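PDB 4GL3: putative glucoamylase, which probably hydrolyses glycosidic bonds in the manner of a glucoamylase. Local coordinates for residues 19-22 / 23-27; 81-84 / 85-89; 145-148 / 149-153; 384-387 / 388-392. One frame throughout, in Å; residues are numbered along the deposited sequence.

All four interactions are local, each within a single helix, so none closes a long loop. They follow one another in series along the chain and neither nest nor cross. Interaction 1 lies on helix 15-27, near the N terminus. Interaction 2 lies on helix 75-90, and interaction 3 covers the start of helix 146-161. Interaction 4 comes late, on helix 378-393. In space they form two pairs. Interactions 2 and 3 touch through L83, M82, R150, I151 and T147, tying helix 75-90 to helix 146-161. Interactions 1 and 4 touch through Q23, T20 and R392 and through V22 and I384, joining the first helix to a late one.

Interaction 1 (19-22 / 23-27)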
loop_
_atom_site.group_PDB
_atom_site.type_symbol
_atom_site.label_atom_id
_atom_site.label_comp_id
_atom_site.label_asym_id
_atom_site.label_seq_id
_atom_site.Cartn_x
_atom_site.Cartn_y
_atom_site.Cartn_z
HETATM N N MSE A 19 -14.666 13.797 -1.783
HETATM C CA MSE A 19 -13.413 13.233 -1.292
HETATM C C MSE A 19 -13.462 13.021 0.194
HETATM O O MSE A 19 -13.063 11.973 0.665
HETATM C CB MSE A 19 -12.215 14.106 -1.657
HETATM C CG MSE A 19 -11.859 14.018 -3.133
HETATM SE SE MSE A 19 -10.184 14.896 -3.609
HETATM C CE MSE A 19 -10.811 16.732 -3.575
ATOM N N THR A 20 -13.968 14.009 0.917
ATOM C CA THR A 20 -14.057 13.959 2.353
ATOM C C THR A 20 -15.001 12.845 2.793
ATOM O O THR A 20 -14.661 12.093 3.694
ATOM C CB THR A 20 -14.526 15.294 2.939
ATOM O OG1 THR A 20 -13.546 16.288 2.625
ATOM C CG2 THR A 20 -14.742 15.192 4.487
ATOM N N LEU A 21 -16.145 12.707 2.133
ATOM C CA LEU A 21 -17.054 11.592 2.462
ATOM C C LEU A 21 -16.376 10.236 2.206
ATOM O O LEU A 21 -16.464 9.325 3.039
ATOM C CB LEU A 21 -18.381 11.693 1.706
ATOM C CG LEU A 21 -19.399 10.567 1.967
ATOM C CD1 LEU A 21 -19.831 10.599 3.423
ATOM C CD2 LEU A 21 -20.632 10.704 1.056
ATOM N N VAL A 22 -15.670 10.095 1.087
ATOM C CA VAL A 22 -15.017 8.822 0.775
ATOM C C VAL A 22 -13.963 8.488 1.858
ATOM O O VAL A 22 -13.902 7.367 2.388
ATOM C CB VAL A 22 -14.437 8.832 -0.657
ATOM C CG1 VAL A 22 -13.503 7.631 -0.914
ATOM C CG2 VAL A 22 -15.595 8.881 -1.649
ATOM N N GLN A 23 -13.178 9.488 2.244
ATOM C CA GLN A 23 -12.174 9.287 3.280
ATOM C C GLN A 23 -12.806 8.943 4.631
ATOM O O GLN A 23 -12.342 8.048 5.340
ATOM C CB GLN A 23 -11.322 10.553 3.418
ATOM C CG GLN A 23 -10.408 10.846 2.247
ATOM C CD GLN A 23 -9.527 12.052 2.550
ATOM O OE1 GLN A 23 -10.038 13.178 2.600
ATOM N NE2 GLN A 23 -8.212 11.822 2.799
ATOM N N LYS A 24 -13.856 9.664 4.996
ATOM C CA LYS A 24 -14.518 9.469 6.283
ATOM C C LYS A 24 -15.203 8.108 6.385
ATOM O O LYS A 24 -15.112 7.462 7.408
ATOM C CB LYS A 24 -15.553 10.555 6.494
ATOM C CG LYS A 24 -16.220 10.639 7.890
ATOM C CD LYS A 24 -17.198 11.843 7.849
ATOM C CE LYS A 24 -17.951 12.088 9.138
ATOM N NZ LYS A 24 -17.017 12.419 10.235
ATOM N N GLN A 25 -15.924 7.700 5.345
ATOM C CA GLN A 25 -16.623 6.424 5.373
ATOM C C GLN A 25 -15.621 5.259 5.384
ATOM O O GLN A 25 -15.802 4.289 6.131
ATOM C CB GLN A 25 -17.587 6.278 4.187
ATOM C CG GLN A 25 -18.642 5.177 4.382
ATOM C CD GLN A 25 -19.926 5.708 4.972
ATOM O OE1 GLN A 25 -19.935 6.753 5.632
ATOM N NE2 GLN A 25 -21.014 5.017 4.723
ATOM N N THR A 26 -14.563 5.369 4.585
ATOM C CA THR A 26 -13.559 4.318 4.480
ATOM C C THR A 26 -12.760 4.222 5.791
ATOM O O THR A 26 -12.319 3.149 6.190
ATOM C CB THR A 26 -12.672 4.528 3.213
ATOM O OG1 THR A 26 -13.524 4.793 2.070
ATOM C CG2 THR A 26 -11.786 3.302 2.913
ATOM N N PHE A 27 -12.577 5.352 6.454
ATOM C CA PHE A 27 -11.834 5.425 7.708
ATOM C C PHE A 27 -12.445 4.489 8.773
ATOM O O PHE A 27 -11.736 3.963 9.638
ATOM C CB PHE A 27 -11.760 6.882 8.181
ATOM C CG PHE A 27 -11.066 7.083 9.495
ATOM C CD1 PHE A 27 -9.692 7.038 9.577
ATOM C CD2 PHE A 27 -11.788 7.345 10.634
ATOM C CE1 PHE A 27 -9.046 7.245 10.786
ATOM C CE2 PHE A 27 -11.161 7.540 11.857
ATOM C CZ PHE A 27 -9.777 7.498 11.931
#
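Q23 N, K24 N, Q25 N and T26 N bond to the carbonyl oxygens of M19, T20, L21 and V22, the regular i to i+4 pattern of an alpha helix. The main side-chain event is at V22 O. T26 OG1 donates to it at 2.6 Å, and T26 N donates to the same V22 O at 3.0 Å. The two donors come from opposite faces of the carbonyl plane, so two bonds grip one oxygen. With OG1 beside its own backbone N (chi1 -47°), the T26 hydroxyl turns back over the preceding turn. V22 and T26 lie side by side and point the same way, with V22 CG1 4.1 Å from T26 OG1. Q23 leans over M19 instead: its CG comes to 3.3 Å from M19 O, and the chain then runs extended to its amide. The amide reaches across to helix 378-393. OE1 accepts from R392, while NE2 donates to E389 and to I385 O. T20 OG1 also bonds to R392, and to D16 O. V22 packs on I384 and M344, and the selenomethionine M19 on L341 and M344. Q23 and T20 thus bond to helix 378-393, while V22 and M19 pack on helices 378-393 and 337-349, as expected if the chain has the alpha/alpha-barrel fold of six-hairpin glycosidases.

Interaction 2 (81-84 / 85-89)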
loop_
_atom_site.group_PDB
_atom_site.type_symbol
_atom_site.label_atom_id
_atom_site.label_comp_id
_atom_site.label_asym_id
_atom_site.label_seq_id
_atom_site.Cartn_x
_atom_site.Cartn_y
_atom_site.Cartn_z
ATOM N N ARG A 81 -4.754 5.348 20.277
ATOM C CA ARG A 81 -4.819 4.185 19.383
ATOM C C ARG A 81 -3.418 3.777 18.874
ATOM O O ARG A 81 -3.069 2.606 18.878
ATOM C CB ARG A 81 -5.736 4.472 18.185
ATOM C CG ARG A 81 -5.949 3.309 17.192
ATOM C CD ARG A 81 -6.635 2.108 17.827
ATOM N NE ARG A 81 -7.968 2.430 18.330
ATOM C CZ ARG A 81 -9.094 2.295 17.630
ATOM N NH1 ARG A 81 -9.103 1.808 16.397
ATOM N NH2 ARG A 81 -10.231 2.615 18.184
HETATM N N MSE A 82 -2.651 4.742 18.393
HETATM C CA MSE A 82 -1.323 4.487 17.893
HETATM C C MSE A 82 -0.428 3.817 18.960
HETATM O O MSE A 82 0.307 2.867 18.651
HETATM C CB MSE A 82 -0.667 5.793 17.419
HETATM C CG MSE A 82 0.671 5.605 16.708
HETATM SE SE MSE A 82 0.549 4.665 15.021
HETATM C CE MSE A 82 -0.977 5.642 14.326
ATOM N N LEU A 83 -0.481 4.310 20.183
ATOM C CA LEU A 83 0.257 3.688 21.282
ATOM C C LEU A 83 -0.191 2.231 21.485
ATOM O O LEU A 83 0.671 1.365 21.662
ATOM C CB LEU A 83 0.187 4.509 22.601
ATOM C CG LEU A 83 1.013 3.994 23.811
ATOM C CD1 LEU A 83 2.486 3.800 23.433
ATOM C CD2 LEU A 83 0.875 4.911 25.025
ATOM N N LYS A 84 -1.496 1.952 21.434
ATOM C CA LYS A 84 -1.987 0.587 21.540
ATOM C C LYS A 84 -1.356 -0.310 20.429
ATOM O O LYS A 84 -0.892 -1.418 20.705
ATOM C CB LYS A 84 -3.527 0.515 21.492
ATOM C CG LYS A 84 -4.137 -0.901 21.592
ATOM C CD LYS A 84 -5.624 -0.885 21.977
ATOM C CE LYS A 84 -6.475 -0.513 20.782
ATOM N NZ LYS A 84 -7.962 -0.378 21.039
ATOM N N ILE A 85 -1.328 0.195 19.198
ATOM C CA ILE A 85 -0.822 -0.520 18.079
ATOM C C ILE A 85 0.649 -0.842 18.232
ATOM O O ILE A 85 1.035 -2.005 18.078
ATOM C CB ILE A 85 -1.052 0.237 16.742
ATOM C CG1 ILE A 85 -2.536 0.230 16.365
ATOM C CG2 ILE A 85 -0.240 -0.383 15.604
ATOM C CD1 ILE A 85 -2.935 1.279 15.298
ATOM N N VAL A 86 1.465 0.155 18.533
ATOM C CA VAL A 86 2.912 -0.069 18.587
ATOM C C VAL A 86 3.322 -0.850 19.831
ATOM O O VAL A 86 4.284 -1.657 19.790
ATOM C CB VAL A 86 3.742 1.244 18.399
ATOM C CG1 VAL A 86 3.336 1.901 17.109
ATOM C CG2 VAL A 86 3.609 2.212 19.559
ATOM N N ARG A 87 2.568 -0.702 20.916
ATOM C CA ARG A 87 2.790 -1.592 22.050
ATOM C C ARG A 87 2.507 -3.066 21.700
ATOM O O ARG A 87 3.248 -3.945 22.107
ATOM C CB ARG A 87 1.971 -1.191 23.285
ATOM C CG ARG A 87 2.578 -0.128 24.153
ATOM C CD ARG A 87 1.646 0.298 25.283
ATOM N NE ARG A 87 2.354 1.140 26.252
ATOM C CZ ARG A 87 1.780 1.994 27.116
ATOM N NH1 ARG A 87 0.456 2.172 27.138
ATOM N NH2 ARG A 87 2.542 2.712 27.960
ATOM N N PHE A 88 1.409 -3.326 21.001
ATOM C CA PHE A 88 1.080 -4.679 20.587
ATOM C C PHE A 88 2.136 -5.286 19.645
ATOM O O PHE A 88 2.525 -6.455 19.794
ATOM C CB PHE A 88 -0.277 -4.689 19.907
ATOM C CG PHE A 88 -0.855 -6.068 19.714
ATOM C CD1 PHE A 88 -1.638 -6.663 20.712
ATOM C CD2 PHE A 88 -0.672 -6.738 18.526
ATOM C CE1 PHE A 88 -2.192 -7.911 20.507
ATOM C CE2 PHE A 88 -1.229 -7.989 18.324
ATOM C CZ PHE A 88 -1.987 -8.566 19.303
ATOM N N LEU A 89 2.582 -4.515 18.665
ATOM C CA LEU A 89 3.541 -4.995 17.708
ATOM C C LEU A 89 4.928 -5.259 18.343
ATOM O O LEU A 89 5.676 -6.108 17.852
ATOM C CB LEU A 89 3.707 -4.036 16.530
ATOM C CG LEU A 89 2.541 -3.822 15.595
ATOM C CD1 LEU A 89 2.780 -2.611 14.710
ATOM C CD2 LEU A 89 2.312 -5.103 14.785
#
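L83 and R87, one turn apart, carry the main side-chain contact. L83 CD2 sits over one face of the R87 guanidinium, offset toward its rim and 3.5 Å from R87 NH1. The other methyl, L83 CD1, lies 4.0 Å from R87 CG, so the leucine meets both the aliphatic part and the flat end of the arginine. L83 gets there with CG anti to its backbone N (chi1 -176°). The R87 chain is extended from CG to NE and passes across it. With an alanine in place of L83 both methyls are lost, and the R87 head, no longer covered on this face, is likely to be freer to turn.

The backbone bonds are the usual helical set, from I85 N, V86 N, R87 N and F88 N to the oxygens of R81, M82, L83 and K84. They place these residues on helix 75-90, which packs against helices 54-69, 124-140 and 146-161 in what is probably the helical barrel of the six-hairpin clan.

The apolar contacts are looser. The SE atom of selenomethionine M82 lies 4.4 Å from V86 CG1, and L83 CD1 is 4.3 Å from V86 CG2. I85 packs separately on the preceding turn, with CG1 3.5 Å from R81 O and CD1 4.1 Å from R81 CG.

The polar ends of R81 and K84 find partners outside the helix. R81 bonds to W31 O through NH1 and makes a cation-pi contact with W31. K84 NZ donates to P36 O.

Interaction 3 (145-148 / 149-153)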
loop_
_atom_site.group_PDB
_atom_site.type_symbol
_atom_site.label_atom_id
_atom_site.label_comp_id
_atom_site.label_asym_id
_atom_site.label_seq_id
_atom_site.Cartn_x
_atom_site.Cartn_y
_atom_site.Cartn_z
ATOM N N ASN A 145 4.976 14.687 25.255
ATOM C CA ASN A 145 4.093 14.227 26.337
ATOM C C ASN A 145 4.256 12.714 26.459
ATOM O O ASN A 145 4.920 12.102 25.619
ATOM C CB ASN A 145 2.623 14.652 26.121
ATOM C CG ASN A 145 1.972 13.964 24.924
ATOM O OD1 ASN A 145 2.162 12.740 24.658
ATOM N ND2 ASN A 145 1.216 14.745 24.166
ATOM N N PRO A 146 3.709 12.119 27.529
ATOM C CA PRO A 146 4.067 10.726 27.767
ATOM C C PRO A 146 3.656 9.781 26.640
ATOM O O PRO A 146 4.439 8.894 26.301
ATOM C CB PRO A 146 3.339 10.404 29.066
ATOM C CG PRO A 146 3.322 11.733 29.814
ATOM C CD PRO A 146 3.095 12.752 28.724
ATOM N N THR A 147 2.467 9.973 26.059
ATOM C CA THR A 147 1.994 9.089 25.019
ATOM C C THR A 147 2.861 9.179 23.756
ATOM O O THR A 147 3.256 8.163 23.187
ATOM C CB THR A 147 0.527 9.369 24.682
ATOM O OG1 THR A 147 -0.260 9.114 25.844
ATOM C CG2 THR A 147 0.034 8.504 23.552
ATOM N N GLU A 148 3.186 10.389 23.328
ATOM C CA GLU A 148 3.862 10.552 22.044
ATOM C C GLU A 148 5.356 10.302 22.216
ATOM O O GLU A 148 6.000 9.830 21.296
ATOM C CB GLU A 148 3.570 11.915 21.388
ATOM C CG GLU A 148 2.080 12.141 21.183
ATOM C CD GLU A 148 1.730 13.252 20.203
ATOM O OE1 GLU A 148 2.634 13.791 19.502
ATOM O OE2 GLU A 148 0.513 13.557 20.109
ATOM N N ASN A 149 5.901 10.574 23.392
ATOM C CA ASN A 149 7.290 10.215 23.652
ATOM C C ASN A 149 7.444 8.709 23.513
ATOM O O ASN A 149 8.420 8.242 22.919
ATOM C CB ASN A 149 7.761 10.685 25.030
ATOM C CG ASN A 149 7.891 12.197 25.126
ATOM O OD1 ASN A 149 7.956 12.905 24.108
ATOM N ND2 ASN A 149 7.928 12.705 26.361
ATOM N N ARG A 150 6.451 7.968 24.006
ATOM C CA ARG A 150 6.514 6.511 24.039
ATOM C C ARG A 150 6.271 5.924 22.649
ATOM O O ARG A 150 6.918 4.968 22.267
ATOM C CB ARG A 150 5.488 5.991 25.014
ATOM C CG ARG A 150 5.528 4.485 25.263
ATOM C CD ARG A 150 6.446 4.143 26.430
ATOM N NE ARG A 150 7.763 3.665 26.000
ATOM C CZ ARG A 150 8.117 2.383 25.870
ATOM N NH1 ARG A 150 7.255 1.398 26.132
ATOM N NH2 ARG A 150 9.355 2.076 25.462
ATOM N N ILE A 151 5.324 6.492 21.898
ATOM C CA ILE A 151 5.141 6.146 20.498
ATOM C C ILE A 151 6.451 6.225 19.720
ATOM O O ILE A 151 6.830 5.291 19.026
ATOM C CB ILE A 151 4.087 7.041 19.795
ATOM C CG1 ILE A 151 2.649 6.724 20.267
ATOM C CG2 ILE A 151 4.153 6.817 18.296
ATOM C CD1 ILE A 151 1.591 7.773 19.939
ATOM N N ARG A 152 7.132 7.355 19.800
ATOM C CA ARG A 152 8.391 7.538 19.058
ATOM C C ARG A 152 9.476 6.567 19.497
ATOM O O ARG A 152 10.201 6.034 18.653
ATOM C CB ARG A 152 8.915 9.002 19.200
ATOM C CG ARG A 152 8.065 10.035 18.450
ATOM C CD ARG A 152 8.766 11.375 18.325
ATOM N NE ARG A 152 9.336 11.858 19.598
ATOM C CZ ARG A 152 8.652 12.453 20.568
ATOM N NH1 ARG A 152 7.341 12.665 20.457
ATOM N NH2 ARG A 152 9.280 12.852 21.673
ATOM N N GLY A 153 9.611 6.375 20.810
ATOM C CA GLY A 153 10.610 5.445 21.386
ATOM C C GLY A 153 10.404 4.019 20.927
ATOM O O GLY A 153 11.365 3.323 20.526
#
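N149 curls back under the first turn of its helix, with CG 3.0 Å from N145 O. Its amide is shared between two neighbours. OD1 accepts from R152 NH2 at 2.8 Å in a bent bond (140°), with OD1 tilted out of the guanidinium plane; ND2 donates to D144 OD1. R152 bends at chi3 (-48°), which folds its guanidinium back along the helix and brings E148 O over one face, 3.2 Å from R152 NH1. That NH1 donates instead to F141 O and K143 O. N145 is the N-cap: its OD1 accepts from E148 N at 2.9 Å in a nearly straight bond (165°). On another side of the helix T147 and I151 cross obliquely, with T147 CG2 4.0 Å from I151 CD1. Replacing N149 by an alanine would probably leave R152 NH2 and D144 OD1 without this mate and the R152 head less fixed. The E148 carboxylate bonds beyond the segments: OE2 in a salt bridge to R75, OE1 accepting from K143 N. The chemistry implies a helix start tied to what precedes it: the N145 side chain takes up a first-turn N-H, and E148 and R152 hold the backbone of the incoming loop.

Interaction 4 (384-387 / 388-392); sequences IIVM and IENYR
I388 packs back on I384 one turn earlier in helix 378-393, part of what is probably an alpha/alpha barrel of the six-hairpin glycosidase clan. From CB outward, the I388 side chain runs along the I384 carbonyl. CB lies 3.3 Å from I384 O. CG1 is closer still, 3.1 Å from I384 O, a tight contact. CD1 passes the same oxygen and ends 3.8 Å from I384 CG2. This course follows from CG1 standing beside the backbone N of I388 (chi1 -73°), with chi2 extended. The other branch, CG2, turns to the amide carbon of Q23 on helix 15-27. The two isoleucines lie side by side and point the same way. The backbone bond under them, from I388 N to I384 O, is weak. E389 N bonds to I385 O in turn. The bonds from N390 to V386 and from Y391 to M387 are firmer, the last at 2.9 Å between Y391 N and M387 O. E389 bends away from the contact, with OE1 in a salt bridge to R70 and OE2 bonded to T393. On another side of the helix the N390 amide nitrogen rests against both V386 and M387. Its ND2 donates to M257 O and its OD1 accepts from W397 N. The same N390 ND2 lies 4.0 Å from V386 CG1 and 3.7 Å from the selenium atom SE of M387, a selenomethionine.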
loop_
_atom_site.group_PDB
_atom_site.type_symbol
_atom_site.label_atom_id
_atom_site.label_comp_id
_atom_site.label_asym_id
_atom_site.label_seq_id
_atom_site.Cartn_x
_atom_site.Cartn_y
_atom_site.Cartn_z
ATOM N N ILE A 384 -7.066 4.185 -0.667
ATOM C CA ILE A 384 -8.089 5.150 -1.028
ATOM C C ILE A 384 -8.009 6.328 -0.073
ATOM O O ILE A 384 -7.969 7.470 -0.537
ATOM C CB ILE A 384 -9.503 4.543 -1.035
ATOM C CG1 ILE A 384 -9.623 3.488 -2.140
ATOM C CG2 ILE A 384 -10.563 5.640 -1.195
ATOM C CD1 ILE A 384 -10.906 2.637 -2.029
ATOM N N ILE A 385 -7.931 6.066 1.234
ATOM C CA ILE A 385 -7.901 7.151 2.232
ATOM C C ILE A 385 -6.617 7.946 2.050
ATOM O O ILE A 385 -6.620 9.176 1.980
ATOM C CB ILE A 385 -7.928 6.650 3.707
ATOM C CG1 ILE A 385 -9.165 5.848 4.018
ATOM C CG2 ILE A 385 -7.881 7.842 4.690
ATOM C CD1 ILE A 385 -9.056 5.019 5.292
ATOM N N VAL A 386 -5.493 7.233 2.002
ATOM C CA VAL A 386 -4.188 7.867 2.086
ATOM C C VAL A 386 -3.780 8.585 0.815
ATOM O O VAL A 386 -3.186 9.644 0.879
ATOM C CB VAL A 386 -3.086 6.832 2.524
ATOM C CG1 VAL A 386 -1.697 7.462 2.427
ATOM C CG2 VAL A 386 -3.355 6.356 3.941
HETATM N N MSE A 387 -4.079 8.024 -0.354
HETATM C CA MSE A 387 -3.658 8.655 -1.617
HETATM C C MSE A 387 -4.546 9.842 -1.927
HETATM O O MSE A 387 -4.069 10.825 -2.472
HETATM C CB MSE A 387 -3.628 7.646 -2.789
HETATM C CG MSE A 387 -2.602 6.513 -2.599
HETATM SE SE MSE A 387 -0.754 7.117 -2.485
HETATM C CE MSE A 387 -0.228 7.214 -4.343
ATOM N N ILE A 388 -5.817 9.797 -1.516
ATOM C CA ILE A 388 -6.660 10.981 -1.592
ATOM C C ILE A 388 -5.984 12.055 -0.767
ATOM O O ILE A 388 -5.815 13.187 -1.237
ATOM C CB ILE A 388 -8.126 10.755 -1.129
ATOM C CG1 ILE A 388 -8.902 9.933 -2.184
ATOM C CG2 ILE A 388 -8.838 12.097 -0.827
ATOM C CD1 ILE A 388 -10.248 9.398 -1.682
ATOM N N GLU A 389 -5.537 11.725 0.440
ATOM C CA GLU A 389 -4.926 12.789 1.233
ATOM C C GLU A 389 -3.612 13.328 0.607
ATOM O O GLU A 389 -3.361 14.542 0.638
ATOM C CB GLU A 389 -4.640 12.341 2.680
ATOM C CG GLU A 389 -4.267 13.485 3.595
ATOM C CD GLU A 389 -5.361 14.541 3.648
ATOM O OE1 GLU A 389 -6.541 14.116 3.684
ATOM O OE2 GLU A 389 -5.038 15.757 3.662
ATOM N N ASN A 390 -2.755 12.432 0.118
ATOM C CA ASN A 390 -1.560 12.867 -0.574
ATOM C C ASN A 390 -1.871 13.829 -1.730
ATOM O O ASN A 390 -1.196 14.845 -1.882
ATOM C CB ASN A 390 -0.731 11.686 -1.075
ATOM C CG ASN A 390 0.115 11.069 0.019
ATOM O OD1 ASN A 390 0.488 11.776 0.969
ATOM N ND2 ASN A 390 0.434 9.744 -0.103
ATOM N N TYR A 391 -2.885 13.510 -2.526
ATOM C CA TYR A 391 -3.362 14.460 -3.559
ATOM C C TYR A 391 -3.788 15.782 -2.954
ATOM O O TYR A 391 -3.455 16.822 -3.485
ATOM C CB TYR A 391 -4.535 13.873 -4.343
ATOM C CG TYR A 391 -5.286 14.870 -5.194
ATOM C CD1 TYR A 391 -4.657 15.505 -6.261
ATOM C CD2 TYR A 391 -6.608 15.205 -4.915
ATOM C CE1 TYR A 391 -5.322 16.411 -7.055
ATOM C CE2 TYR A 391 -7.291 16.116 -5.719
ATOM C CZ TYR A 391 -6.617 16.705 -6.775
ATOM O OH TYR A 391 -7.236 17.608 -7.558
ATOM N N ARG A 392 -4.550 15.776 -1.866
ATOM C CA ARG A 392 -5.074 17.054 -1.357
ATOM C C ARG A 392 -4.043 17.921 -0.592
ATOM O O ARG A 392 -4.111 19.099 -0.661
ATOM C CB ARG A 392 -6.295 16.813 -0.450
ATOM C CG ARG A 392 -7.446 16.018 -1.081
ATOM C CD ARG A 392 -8.531 15.691 -0.058
ATOM N NE ARG A 392 -9.434 16.819 0.111
ATOM C CZ ARG A 392 -10.533 16.804 0.866
ATOM N NH1 ARG A 392 -10.867 15.728 1.618
ATOM N NH2 ARG A 392 -11.292 17.876 0.885
#